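Local coordinates for protein beta-galactosidase (Marinomonas sp. ef1, PDB 6Y2K) that catalyses, as a cold-active family 42 glycoside hydrolase working as a hexamer, the hydrolysis of terminal beta-galactosyl residues from beta-galactosides, at residues G245-T248 with A249-H252; R431-Y435 with F436-Y440; I455-S458 with N459-L462; S581-D584 with N585-K589. One frame throughout, in Å; residues are numbered along the deposited sequence. Where two conformers were deposited one is given.

Contact 1: residues G245-T248 with A249-H252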
loop_
_atom_site.group_PDB
_atom_site.type_symbol
_atom_site.label_atom_id
_atom_site.label_comp_id
_atom_site.label_asym_id
_atom_site.label_seq_id
_atom_site.Cartn_x
_atom_site.Cartn_y
_atom_site.Cartn_z
ATOM N N GLY A 245 -10.682 -36.097 0.708
ATOM C CA GLY A 245 -9.607 -35.123 0.840
ATOM C C GLY A 245 -9.742 -34.378 2.160
ATOM O O GLY A 245 -10.847 -34.035 2.567
ATOM N N PHE A 246 -8.627 -34.153 2.845
ATOM C CA PHE A 246 -8.553 -33.179 3.947
ATOM C C PHE A 246 -9.443 -33.627 5.097
ATOM O O PHE A 246 -10.256 -32.857 5.616
ATOM C CB PHE A 246 -8.893 -31.759 3.433
ATOM C CG PHE A 246 -8.112 -31.384 2.211
ATOM C CD1 PHE A 246 -6.820 -30.881 2.330
ATOM C CD2 PHE A 246 -8.626 -31.613 0.938
ATOM C CE1 PHE A 246 -6.073 -30.571 1.207
ATOM C CE2 PHE A 246 -7.875 -31.325 -0.187
ATOM C CZ PHE A 246 -6.599 -30.792 -0.053
ATOM N N PHE A 247 -9.288 -34.899 5.465
ATOM C CA PHE A 247 -10.129 -35.537 6.480
ATOM C C PHE A 247 -9.325 -36.547 7.289
ATOM O O PHE A 247 -8.805 -37.524 6.744
ATOM C CB PHE A 247 -11.363 -36.213 5.864
ATOM C CG PHE A 247 -12.379 -36.586 6.890
ATOM C CD1 PHE A 247 -13.285 -35.641 7.355
ATOM C CD2 PHE A 247 -12.358 -37.847 7.478
ATOM C CE1 PHE A 247 -14.190 -35.967 8.352
ATOM C CE2 PHE A 247 -13.260 -38.182 8.469
ATOM C CZ PHE A 247 -14.173 -37.239 8.915
ATOM N N THR A 248 -9.247 -36.327 8.596
ATOM C CA THR A 248 -8.328 -37.074 9.448
ATOM C C THR A 248 -8.935 -37.682 10.715
ATOM O O THR A 248 -8.196 -38.189 11.560
ATOM C CB THR A 248 -7.170 -36.153 9.853
ATOM O OG1 THR A 248 -7.706 -34.978 10.465
ATOM C CG2 THR A 248 -6.370 -35.758 8.644
ATOM N N ALA A 249 -10.263 -37.678 10.832
ATOM C CA ALA A 249 -10.920 -38.005 12.103
ATOM C C ALA A 249 -10.941 -39.491 12.480
ATOM O O ALA A 249 -11.202 -39.801 13.638
ATOM C CB ALA A 249 -12.336 -37.447 12.125
ATOM N N PHE A 250 -10.702 -40.398 11.526
ATOM C CA PHE A 250 -10.458 -41.812 11.844
ATOM C C PHE A 250 -9.160 -42.306 11.199
ATOM O O PHE A 250 -8.619 -41.678 10.285
ATOM C CB PHE A 250 -11.648 -42.704 11.461
ATOM C CG PHE A 250 -11.862 -42.862 9.981
ATOM C CD1 PHE A 250 -12.668 -41.974 9.288
ATOM C CD2 PHE A 250 -11.289 -43.924 9.288
ATOM C CE1 PHE A 250 -12.872 -42.123 7.927
ATOM C CE2 PHE A 250 -11.494 -44.077 7.920
ATOM C CZ PHE A 250 -12.293 -43.183 7.243
ATOM N N ASP A 251 -8.660 -43.428 11.706
ATOM C CA ASP A 251 -7.430 -44.037 11.199
ATOM C C ASP A 251 -7.721 -44.795 9.903
ATOM O O ASP A 251 -8.264 -45.910 9.937
ATOM C CB ASP A 251 -6.840 -44.954 12.277
ATOM C CG ASP A 251 -5.479 -45.525 11.907
ATOM O OD1 ASP A 251 -5.086 -45.483 10.724
ATOM O OD2 ASP A 251 -4.805 -46.033 12.836
ATOM N N HIS A 252 -7.343 -44.189 8.773
ATOM C CA HIS A 252 -7.616 -44.753 7.448
ATOM C C HIS A 252 -6.710 -45.949 7.134
ATOM O O HIS A 252 -7.085 -46.806 6.333
ATOM C CB HIS A 252 -7.460 -43.703 6.347
ATOM C CG HIS A 252 -8.451 -42.578 6.415
ATOM N ND1 HIS A 252 -8.664 -41.829 7.556
ATOM C CD2 HIS A 252 -9.274 -42.065 5.472
ATOM C CE1 HIS A 252 -9.581 -40.907 7.306
ATOM N NE2 HIS A 252 -9.964 -41.025 6.047
#
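Ala249 meets Phe247 through its methyl group, CB lying 3.7 Å from CZ at the far end of the phenyl ring. This contact depends on the rotation of Phe247: with CG opposite the backbone N (chi1 -167°), the ring reaches along the chain toward the residues that follow. Just before Ala249, Thr248 O accepts from Trp422 NE1, and a glycerol, probably from the crystallisation liquor, lies near the Thr248 side chain. Phe250 approaches the Phe247 ring at its edge and in its plane, with Phe250 CD1 3.9 Å from Phe247 CE2. Its own ring turns back over the loop, because CG sits between the backbone N and the carbonyl carbon, and the imidazole of His252 lies over one of its faces. Asp251 serves as the N-cap of helix 252-256, its OD1 accepting from Lys254 N. His252 closes the group. Its CE1 stands 3.4 Å above the Phe250 ring plane, over the centre, and 3.5 Å from Phe247 O, while its ND1 donates to Phe250 O at 2.7 Å. That bond is bent (136° at the hydrogen), and the donor sits well above the carbonyl plane, but the oxygen lies close to the imidazole plane, which, with the stacking on Phe250, helps to set the ring's rotation. With an alanine at position His252, Phe250 O would probably lose its imidazole donor and the Phe250 ring the cover over one face. Residues 245-251 form the beta-alpha loop at the C-terminal end of strand 238-244, the fifth strand of the TIM barrel, the end at which such barrels carry their active sites.

Contact 2: residues R431-Y435 with F436-Y440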
loop_
_atom_site.group_PDB
_atom_site.type_symbol
_atom_site.label_atom_id
_atom_site.label_comp_id
_atom_site.label_asym_id
_atom_site.label_seq_id
_atom_site.Cartn_x
_atom_site.Cartn_y
_atom_site.Cartn_z
ATOM N N ARG A 431 -1.535 -21.728 17.631
ATOM C CA ARG A 431 -2.743 -21.873 16.817
ATOM C C ARG A 431 -2.423 -21.876 15.310
ATOM O O ARG A 431 -3.210 -22.383 14.508
ATOM C CB ARG A 431 -3.765 -20.781 17.159
ATOM C CG ARG A 431 -5.147 -21.023 16.564
ATOM C CD ARG A 431 -6.210 -20.174 17.243
ATOM N NE ARG A 431 -6.384 -20.561 18.639
ATOM C CZ ARG A 431 -7.197 -19.952 19.489
ATOM N NH1 ARG A 431 -7.932 -18.922 19.088
ATOM N NH2 ARG A 431 -7.271 -20.375 20.743
ATOM N N ALA A 432 -1.275 -21.321 14.925
ATOM C CA ALA A 432 -0.836 -21.337 13.525
ATOM C C ALA A 432 -0.266 -22.695 13.074
ATOM O O ALA A 432 -0.038 -22.890 11.880
ATOM C CB ALA A 432 0.191 -20.237 13.290
ATOM N N TYR A 433 -0.031 -23.619 14.009
ATOM C CA TYR A 433 0.514 -24.937 13.692
ATOM C C TYR A 433 -0.601 -25.962 13.493
ATOM O O TYR A 433 -1.480 -26.098 14.336
ATOM C CB TYR A 433 1.444 -25.433 14.812
ATOM C CG TYR A 433 2.061 -26.793 14.513
ATOM C CD1 TYR A 433 1.333 -27.976 14.682
ATOM C CD2 TYR A 433 3.368 -26.894 14.034
ATOM C CE1 TYR A 433 1.889 -29.212 14.387
ATOM C CE2 TYR A 433 3.940 -28.129 13.739
ATOM C CZ TYR A 433 3.196 -29.288 13.917
ATOM O OH TYR A 433 3.759 -30.517 13.617
ATOM N N ARG A 434 -0.507 -26.716 12.399
ATOM C CA ARG A 434 -1.403 -27.822 12.119
ATOM C C ARG A 434 -0.594 -28.972 11.514
ATOM O O ARG A 434 0.116 -28.768 10.532
ATOM C CB ARG A 434 -2.473 -27.348 11.150
ATOM C CG ARG A 434 -3.761 -28.123 11.224
ATOM C CD ARG A 434 -4.729 -27.542 12.239
ATOM N NE ARG A 434 -6.098 -27.857 11.860
ATOM C CZ ARG A 434 -6.901 -27.029 11.200
ATOM N NH1 ARG A 434 -8.126 -27.413 10.890
ATOM N NH2 ARG A 434 -6.490 -25.817 10.863
ATOM N N TYR A 435 -0.687 -30.163 12.105
ATOM C CA TYR A 435 0.061 -31.331 11.628
ATOM C C TYR A 435 -0.143 -31.554 10.134
ATOM O O TYR A 435 0.822 -31.682 9.387
ATOM C CB TYR A 435 -0.367 -32.580 12.382
ATOM C CG TYR A 435 0.264 -33.888 11.915
ATOM C CD1 TYR A 435 1.611 -34.147 12.128
ATOM C CD2 TYR A 435 -0.495 -34.870 11.274
ATOM C CE1 TYR A 435 2.192 -35.348 11.729
ATOM C CE2 TYR A 435 0.075 -36.074 10.875
ATOM C CZ TYR A 435 1.415 -36.310 11.113
ATOM O OH TYR A 435 2.000 -37.496 10.732
ATOM N N PHE A 436 -1.399 -31.587 9.711
ATOM C CA PHE A 436 -1.715 -31.813 8.304
ATOM C C PHE A 436 -1.087 -30.752 7.390
ATOM O O PHE A 436 -0.545 -31.087 6.330
ATOM C CB PHE A 436 -3.232 -31.877 8.075
ATOM C CG PHE A 436 -3.601 -32.371 6.709
ATOM C CD1 PHE A 436 -3.593 -31.513 5.618
ATOM C CD2 PHE A 436 -3.916 -33.704 6.508
ATOM C CE1 PHE A 436 -3.913 -31.976 4.356
ATOM C CE2 PHE A 436 -4.236 -34.175 5.247
ATOM C CZ PHE A 436 -4.238 -33.309 4.173
ATOM N N PHE A 437 -1.164 -29.483 7.798
ATOM C CA PHE A 437 -0.606 -28.387 6.998
ATOM C C PHE A 437 0.909 -28.580 6.849
ATOM O O PHE A 437 1.453 -28.431 5.759
ATOM C CB PHE A 437 -0.853 -27.011 7.636
ATOM C CG PHE A 437 -2.294 -26.553 7.661
ATOM C CD1 PHE A 437 -3.377 -27.403 7.404
ATOM C CD2 PHE A 437 -2.568 -25.239 8.045
ATOM C CE1 PHE A 437 -4.682 -26.934 7.488
ATOM C CE2 PHE A 437 -3.870 -24.772 8.127
ATOM C CZ PHE A 437 -4.928 -25.623 7.849
ATOM N N TRP A 438 1.575 -28.892 7.954
ATOM C CA TRP A 438 3.027 -29.092 7.965
ATOM C C TRP A 438 3.428 -30.262 7.056
ATOM O O TRP A 438 4.351 -30.118 6.252
ATOM C CB TRP A 438 3.532 -29.293 9.400
ATOM C CG TRP A 438 5.003 -29.617 9.516
ATOM C CD1 TRP A 438 5.536 -30.740 10.051
ATOM C CD2 TRP A 438 6.111 -28.808 9.086
ATOM N NE1 TRP A 438 6.908 -30.699 9.987
ATOM C CE2 TRP A 438 7.292 -29.525 9.399
ATOM C CE3 TRP A 438 6.224 -27.557 8.463
ATOM C CZ2 TRP A 438 8.583 -29.024 9.122
ATOM C CZ3 TRP A 438 7.504 -27.057 8.178
ATOM C CH2 TRP A 438 8.666 -27.802 8.498
ATOM N N CYS A 439 2.711 -31.388 7.161
ATOM C CA CYS A 439 2.950 -32.546 6.282
ATOM C C CYS A 439 2.773 -32.160 4.808
ATOM O O CYS A 439 3.623 -32.473 3.960
ATOM C CB CYS A 439 2.028 -33.723 6.631
ATOM S SG CYS A 439 2.343 -34.553 8.210
ATOM N N TYR A 440 1.695 -31.430 4.527
ATOM C CA TYR A 440 1.378 -30.981 3.172
ATOM C C TYR A 440 2.452 -30.046 2.616
ATOM O O TYR A 440 2.822 -30.170 1.462
ATOM C CB TYR A 440 0.019 -30.271 3.145
ATOM C CG TYR A 440 -0.529 -30.020 1.764
ATOM C CD1 TYR A 440 -0.232 -28.844 1.072
ATOM C CD2 TYR A 440 -1.363 -30.949 1.146
ATOM C CE1 TYR A 440 -0.746 -28.611 -0.195
ATOM C CE2 TYR A 440 -1.889 -30.713 -0.117
ATOM C CZ TYR A 440 -1.570 -29.549 -0.784
ATOM O OH TYR A 440 -2.101 -29.312 -2.028
#
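The Phe437 ring carries Arg434 CB over one face, 3.8 Å from the ring centroid and 20° off the normal, a CH-pi contact displaced toward the rim. In the conformer given, one of two deposited, the arginine chain bends at chi2 and lays its guanidinium across the far end of the same ring, with the two planes 42° apart; this outer part of the contact is accordingly less certain. The Tyr435 ring has Cys439 SG over one face, 3.7 Å from its centroid, a sulfur-aromatic contact between residues one helical turn apart. Cys439 SG is opposite the carbonyl carbon (chi1 -69°), which directs the sulfur back along the helix to the ring. Tyr435 OH accepts a hydrogen bond from Asp417 N, which helps to hold the far end of the ring. Residues 431-434 lead into helix 435-448 of the trimerisation domain, whose first residues are 435-440, and Arg434 is its N-cap. Tyr433 and Trp438 sit at the positions a hydrophobic staple would use around that cap but only graze, Tyr433 OH being 4.0 Å from Trp438 CD1, so no staple is claimed. The first turn is closed by backbone bonds from Trp438 N to Arg434 O (3.0 Å) and from Cys439 N to Tyr435 O (2.9 Å). Trp438 NE1 donates to Pro471 O, holding the indole against the loop after strand 467-470.

Contact 3: residues I455-S458 with N459-L462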
loop_
_atom_site.group_PDB
_atom_site.type_symbol
_atom_site.label_atom_id
_atom_site.label_comp_id
_atom_site.label_asym_id
_atom_site.label_seq_id
_atom_site.Cartn_x
_atom_site.Cartn_y
_atom_site.Cartn_z
ATOM N N ILE A 455 3.664 -42.012 0.687
ATOM C CA ILE A 455 3.269 -41.637 2.040
ATOM C C ILE A 455 2.926 -42.939 2.749
ATOM O O ILE A 455 2.141 -43.737 2.237
ATOM C CB ILE A 455 2.098 -40.635 2.048
ATOM C CG1 ILE A 455 2.562 -39.317 1.405
ATOM C CG2 ILE A 455 1.587 -40.418 3.470
ATOM C CD1 ILE A 455 1.496 -38.232 1.317
ATOM N N VAL A 456 3.523 -43.142 3.919
ATOM C CA VAL A 456 3.490 -44.434 4.595
ATOM C C VAL A 456 3.024 -44.325 6.048
ATOM O O VAL A 456 3.230 -43.289 6.695
ATOM C CB VAL A 456 4.875 -45.133 4.548
ATOM C CG1 VAL A 456 5.345 -45.273 3.112
ATOM C CG2 VAL A 456 5.917 -44.397 5.380
ATOM N N PRO A 457 2.410 -45.403 6.575
ATOM C CA PRO A 457 2.072 -45.436 7.993
ATOM C C PRO A 457 3.303 -45.713 8.830
ATOM O O PRO A 457 4.347 -46.103 8.290
ATOM C CB PRO A 457 1.100 -46.608 8.085
ATOM C CG PRO A 457 1.532 -47.533 7.002
ATOM C CD PRO A 457 1.964 -46.632 5.881
ATOM N N SER A 458 3.175 -45.544 10.142
ATOM C CA SER A 458 4.308 -45.730 11.044
ATOM C C SER A 458 4.760 -47.187 11.197
ATOM O O SER A 458 5.911 -47.432 11.570
ATOM C CB SER A 458 4.042 -45.092 12.405
ATOM O OG SER A 458 2.881 -45.621 12.994
ATOM N N ASN A 459 3.888 -48.142 10.875
ATOM C CA ASN A 459 4.271 -49.565 10.869
ATOM C C ASN A 459 4.784 -50.092 9.515
ATOM O O ASN A 459 4.975 -51.298 9.357
ATOM C CB ASN A 459 3.109 -50.426 11.374
ATOM C CG ASN A 459 1.905 -50.415 10.442
ATOM O OD1 ASN A 459 1.866 -49.701 9.434
ATOM N ND2 ASN A 459 0.905 -51.214 10.787
ATOM N N ALA A 460 5.004 -49.210 8.540
ATOM C CA ALA A 460 5.442 -49.647 7.214
ATOM C C ALA A 460 6.887 -50.159 7.244
ATOM O O ALA A 460 7.725 -49.611 7.976
ATOM C CB ALA A 460 5.318 -48.508 6.212
ATOM N N PRO A 461 7.185 -51.217 6.459
ATOM C CA PRO A 461 8.599 -51.558 6.259
ATOM C C PRO A 461 9.311 -50.449 5.471
ATOM O O PRO A 461 8.729 -49.875 4.554
ATOM C CB PRO A 461 8.562 -52.882 5.476
ATOM C CG PRO A 461 7.181 -53.017 4.947
ATOM C CD PRO A 461 6.272 -52.167 5.793
ATOM N N LEU A 462 10.547 -50.159 5.859
ATOM C CA LEU A 462 11.276 -48.984 5.393
ATOM C C LEU A 462 12.392 -49.277 4.383
ATOM O O LEU A 462 12.921 -48.344 3.774
ATOM C CB LEU A 462 11.873 -48.269 6.600
ATOM C CG LEU A 462 10.914 -47.888 7.729
ATOM C CD1 LEU A 462 11.699 -47.289 8.890
ATOM C CD2 LEU A 462 9.844 -46.926 7.243
HETATM O O HOH W 1 8.071 -47.971 10.097
HETATM O O HOH W 2 0.859 -47.446 11.741
#
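Pro457 to Ala460 form a type I beta turn, closed by Ala460 N donating to Pro457 O at 3.2 Å. The bond is fairly straight at the hydrogen (158°), but the donor stands 61° out of the carbonyl plane. The turn ends strand 453-456, which lies at the margin of the domain's mixed sheet within this chain, and redirects the chain into the loop before strand 467-470. Among the side chains, Ala460 CB points back at the preceding segment, 3.8 Å from Val456 CB and 3.9 Å from Pro457 CD. Asn459 turns its amide oxygen back onto the CB-CG edge of the proline ring: with CG set between the backbone N and the carbonyl carbon (chi1 66°), OD1 comes to 3.3 Å from Pro457 CG, a van der Waals touch and no polar bond. Two waters bridge polar groups of the turn. One donates to both Ser458 O and Ala460 O, each at 2.7 Å, bridging carbonyls that the turn leaves without a partner in it; Ser458 O also accepts from Arg483 NH1. The other water donates to Ser458 OG at 3.0 Å and accepts from Asn459 N. The hydroxyl of Ser458 has a further partner in Asp417 OD1, which ties the turn to the short link between strand 412-415 and helix 418-426.

Contact 4: residues S581-D584 with N585-K589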
loop_
_atom_site.group_PDB
_atom_site.type_symbol
_atom_site.label_atom_id
_atom_site.label_comp_id
_atom_site.label_asym_id
_atom_site.label_seq_id
_atom_site.Cartn_x
_atom_site.Cartn_y
_atom_site.Cartn_z
ATOM N N SER A 581 12.563 -26.507 13.972
ATOM C CA SER A 581 11.667 -25.383 13.672
ATOM C C SER A 581 10.997 -25.576 12.320
ATOM O O SER A 581 11.563 -26.247 11.440
ATOM C CB SER A 581 12.435 -24.057 13.676
ATOM O OG SER A 581 13.043 -23.805 14.943
ATOM N N CYS A 582 9.800 -25.001 12.161
ATOM C CA CYS A 582 9.064 -25.070 10.891
ATOM C C CYS A 582 9.621 -24.043 9.897
ATOM O O CYS A 582 9.114 -22.925 9.737
ATOM C CB CYS A 582 7.552 -24.932 11.090
ATOM S SG CYS A 582 6.851 -26.285 12.076
ATOM N N ILE A 583 10.708 -24.455 9.259
ATOM C CA ILE A 583 11.408 -23.643 8.268
ATOM C C ILE A 583 10.533 -23.401 7.040
ATOM O O ILE A 583 9.629 -24.195 6.736
ATOM C CB ILE A 583 12.768 -24.264 7.878
ATOM C CG1 ILE A 583 12.611 -25.705 7.352
ATOM C CG2 ILE A 583 13.715 -24.210 9.073
ATOM C CD1 ILE A 583 13.886 -26.357 6.865
ATOM N N ASP A 584 10.791 -22.288 6.358
ATOM C CA ASP A 584 9.992 -21.876 5.194
ATOM C C ASP A 584 10.210 -22.761 3.957
ATOM O O ASP A 584 11.094 -23.638 3.939
ATOM C CB ASP A 584 10.193 -20.372 4.882
ATOM C CG ASP A 584 11.595 -20.025 4.355
ATOM O OD1 ASP A 584 12.313 -20.894 3.803
ATOM O OD2 ASP A 584 11.979 -18.839 4.484
ATOM N N ASN A 585 9.397 -22.536 2.930
ATOM C CA ASN A 585 9.452 -23.336 1.694
ATOM C C ASN A 585 10.848 -23.368 1.038
ATOM O O ASN A 585 11.298 -24.422 0.570
ATOM C CB ASN A 585 8.390 -22.825 0.700
ATOM C CG ASN A 585 8.504 -23.463 -0.676
ATOM O OD1 ASN A 585 9.090 -22.878 -1.589
ATOM N ND2 ASN A 585 7.954 -24.653 -0.831
ATOM N N THR A 586 11.514 -22.218 1.004
ATOM C CA THR A 586 12.862 -22.110 0.450
ATOM C C THR A 586 13.835 -23.038 1.168
ATOM O O THR A 586 14.555 -23.806 0.526
ATOM C CB THR A 586 13.374 -20.650 0.488
ATOM O OG1 THR A 586 12.618 -19.880 -0.452
ATOM C CG2 THR A 586 14.858 -20.553 0.117
ATOM N N LEU A 587 13.841 -22.963 2.493
ATOM C CA LEU A 587 14.732 -23.774 3.307
ATOM C C LEU A 587 14.347 -25.255 3.281
ATOM O O LEU A 587 15.221 -26.111 3.328
ATOM C CB LEU A 587 14.764 -23.246 4.740
ATOM C CG LEU A 587 15.463 -21.895 4.920
ATOM C CD1 LEU A 587 15.193 -21.336 6.297
ATOM C CD2 LEU A 587 16.961 -22.027 4.696
ATOM N N LEU A 588 13.050 -25.557 3.205
ATOM C CA LEU A 588 12.595 -26.943 3.027
ATOM C C LEU A 588 13.202 -27.546 1.764
ATOM O O LEU A 588 13.741 -28.657 1.802
ATOM C CB LEU A 588 11.067 -27.038 2.974
ATOM C CG LEU A 588 10.307 -26.956 4.304
ATOM C CD1 LEU A 588 8.810 -26.844 4.041
ATOM C CD2 LEU A 588 10.587 -28.137 5.221
ATOM N N LYS A 589 13.131 -26.809 0.656
ATOM C CA LYS A 589 13.720 -27.271 -0.601
ATOM C C LYS A 589 15.244 -27.386 -0.533
ATOM O O LYS A 589 15.800 -28.397 -0.982
ATOM C CB LYS A 589 13.270 -26.404 -1.768
ATOM C CG LYS A 589 11.825 -26.672 -2.161
ATOM C CD LYS A 589 11.393 -25.873 -3.376
ATOM C CE LYS A 589 11.398 -24.384 -3.083
ATOM N NZ LYS A 589 10.384 -23.659 -3.888
#
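Asp584 OD1 caps the helix by accepting from Leu587 N at 2.9 Å, with a nearly linear N-H (169°); separately, the backbone bond from Leu588 N to Asp584 O (2.8 Å) begins the helical pattern. The carboxylate reaches its donor because CG lies between the backbone N and the carbonyl carbon (chi1 69°), curling it over the helix start. Its second oxygen, OD2, takes Lys545 N of the adjacent strand, so one group serves both helix and sheet. An alanine in place of Asp584 would probably leave Leu587 N and Lys545 N without these acceptors, and the first turn of the helix less firmly held. Apolar contacts flank the cap. Ile583 CB meets Leu587 CB at 3.9 Å, and Ile583 CG1 meets Leu588 CD2 at 3.8 Å, the latter two side chains passing at a slant. The charged element lies farther along: Lys589 NZ donates to Asn585 OD1 at 2.8 Å and forms a salt bridge with Glu448, which Asn585 ND2 also reaches. Strand 581-583 and helix 585-589 run at 95° to one another, and the sharp strand-to-helix junction combines an aspartate N-cap with a hydrophobic staple, with Ile583, the residue before the N-cap, packed on Leu588, the fourth after it.

In the fold
Contact 3 is a surface turn, whereas contacts 1, 2 and 4 are partly buried. Contact 1 belongs to the TIM barrel and the other three to the trimerisation domain, yet contacts 1 and 2 meet where Phe246 and Thr248 pack on Phe436, across the seam between the domains. Contact 2 also touches contact 4: Trp438 packs on Cys582 and Leu588, joining helix 435-448 to the strand-helix junction. Contacts 3 and 4 involve opposite margins, within this chain, of one mixed sheet, their centres about 24 Å apart. Chemistry follows place: rings dominate contacts 1 and 2, an aspartate cap with aliphatic packing governs contact 4, and water with backbone polar groups marks contact 3.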